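Local coordinates for protein putative oxidoreductase (Klebsiella pneumoniae subsp. pneumoniae MGH 78578, PDB 3E82) that probably acts as a nucleotide-dependent oxidoreductase of the Gfo/Idh/MocA family, with a Rossmann-type domain joined to a C-terminal alpha/beta domain, at residues B[264-267]-B[268-272]. Numbering follows the deposited sequence.
Sequences AGVV and PGSAD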
ATOM      1  N   ALA B 264      -1.384   0.023  31.205  1.00 34.30           N
ATOM      2  CA  ALA B 264      -2.426  -0.177  32.203  1.00 33.72           C
ATOM      3  C   ALA B 264      -1.851  -0.786  33.478  1.00 34.12           C
ATOM      4  O   ALA B 264      -2.582  -1.054  34.432  1.00 34.18           O
ATOM      5  CB  ALA B 264      -3.521  -1.075  31.638  1.00 34.63           C
ATOM      6  N   GLY B 265      -0.542  -1.020  33.483  1.00 32.62           N
ATOM      7  CA  GLY B 265       0.098  -1.582  34.656  1.00 31.90           C
ATOM      8  C   GLY B 265      -0.066  -3.073  34.879  1.00 32.22           C
ATOM      9  O   GLY B 265       0.073  -3.539  36.005  1.00 31.70           O
ATOM     10  N   VAL B 266      -0.360  -3.827  33.823  1.00 31.32           N
ATOM     11  CA  VAL B 266      -0.507  -5.277  33.933  1.00 29.83           C
ATOM     12  C   VAL B 266       0.894  -5.858  34.124  1.00 29.64           C
ATOM     13  O   VAL B 266       1.826  -5.441  33.446  1.00 30.60           O
ATOM     14  CB  VAL B 266      -1.113  -5.879  32.637  1.00 29.56           C
ATOM     15  CG1 VAL B 266      -1.129  -7.392  32.725  1.00 28.46           C
ATOM     16  CG2 VAL B 266      -2.524  -5.337  32.413  1.00 28.79           C
ATOM     17  N   VAL B 267       1.049  -6.810  35.037  1.00 28.81           N
ATOM     18  CA  VAL B 267       2.360  -7.412  35.276  1.00 29.30           C
ATOM     19  C   VAL B 267       2.738  -8.387  34.167  1.00 28.71           C
ATOM     20  O   VAL B 267       2.005  -9.338  33.891  1.00 29.69           O
ATOM     21  CB  VAL B 267       2.410  -8.176  36.624  1.00 29.69           C
ATOM     22  CG1 VAL B 267       3.744  -8.896  36.759  1.00 28.51           C
ATOM     23  CG2 VAL B 267       2.219  -7.201  37.792  1.00 30.16           C
ATOM     24  N   PRO B 268       3.892  -8.160  33.515  1.00 27.88           N
ATOM     25  CA  PRO B 268       4.347  -9.042  32.433  1.00 28.05           C
ATOM     26  C   PRO B 268       4.442 -10.489  32.908  1.00 29.04           C
ATOM     27  O   PRO B 268       5.011 -10.762  33.961  1.00 28.72           O
ATOM     28  CB  PRO B 268       5.717  -8.467  32.067  1.00 27.59           C
ATOM     29  CG  PRO B 268       5.559  -6.999  32.360  1.00 27.91           C
ATOM     30  CD  PRO B 268       4.813  -7.019  33.687  1.00 26.73           C
ATOM     31  N   GLY B 269       3.891 -11.412  32.129  1.00 28.42           N
ATOM     32  CA  GLY B 269       3.949 -12.811  32.511  1.00 30.33           C
ATOM     33  C   GLY B 269       2.747 -13.265  33.321  1.00 30.81           C
ATOM     34  O   GLY B 269       2.625 -14.449  33.645  1.00 30.03           O
ATOM     35  N   SER B 270       1.859 -12.331  33.648  1.00 32.70           N
ATOM     36  CA  SER B 270       0.663 -12.663  34.419  1.00 34.62           C
ATOM     37  C   SER B 270      -0.381 -13.361  33.546  1.00 35.90           C
ATOM     38  O   SER B 270      -0.156 -13.594  32.357  1.00 35.69           O
ATOM     39  CB  SER B 270       0.064 -11.400  35.057  1.00 34.79           C
ATOM     40  OG  SER B 270      -0.295 -10.436  34.085  1.00 36.53           O
ATOM     41  N   ALA B 271      -1.522 -13.684  34.147  1.00 36.12           N
ATOM     42  CA  ALA B 271      -2.612 -14.385  33.471  1.00 35.49           C
ATOM     43  C   ALA B 271      -2.902 -14.041  32.013  1.00 34.87           C
ATOM     44  O   ALA B 271      -2.711 -14.876  31.121  1.00 35.07           O
ATOM     45  CB  ALA B 271      -3.901 -14.235  34.285  1.00 37.47           C
ATOM     46  N   ASP B 272      -3.376 -12.825  31.770  1.00 33.98           N
ATOM     47  CA  ASP B 272      -3.742 -12.409  30.417  1.00 34.21           C
ATOM     48  C   ASP B 272      -2.659 -11.683  29.617  1.00 32.66           C
ATOM     49  O   ASP B 272      -2.946 -11.116  28.560  1.00 32.27           O
ATOM     50  CB  ASP B 272      -4.993 -11.529  30.478  1.00 34.98           C
ATOM     51  CG  ASP B 272      -6.052 -12.083  31.422  1.00 38.81           C
ATOM     52  OD1 ASP B 272      -6.339 -13.300  31.355  1.00 38.87           O
ATOM     53  OD2 ASP B 272      -6.602 -11.300  32.225  1.00 38.00           O
TER
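V267 and S270 close a type II beta turn, with P268 and G269 at its two corners. The turn lies in the surface loop between helix 258-263 and strand 280-284, in the C-terminal alpha/beta domain. S270 grips the carbonyl oxygen of V267 twice. Its backbone N donates to V267 O at 3.0 Å, a somewhat bent bond with an N-H...O angle of 147°. The hydroxyl is the second donor: S270 OG reaches V267 O at 2.6 Å and lies in the plane of that carbonyl. The serine oxygen sits between its own backbone N and carbonyl carbon (chi1 59°), which brings it to V267 O. The same OG has V266 CG1 beside it at 3.4 Å; a methyl group touches the hydroxyl oxygen there.

G269 takes a positive phi. At these backbone angles a CB would jam against the carbonyl oxygen of P268, so glycine fits this corner. G265 also has a positive phi and ends helix 258-263 in a Schellman motif, just ahead of the turn.

P268 is buried. Its CB is directed away from 264-267. The side chain packs on L262 of helix 258-263, on W273, and on P25 and L26 of helix 17-28. The loop thereby touches the Rossmann-fold part of the chain. On the turn itself, chi1 of V267 (174°) sets CG1 on the carbonyl side, beside the proline, 3.8 Å from P268 CD.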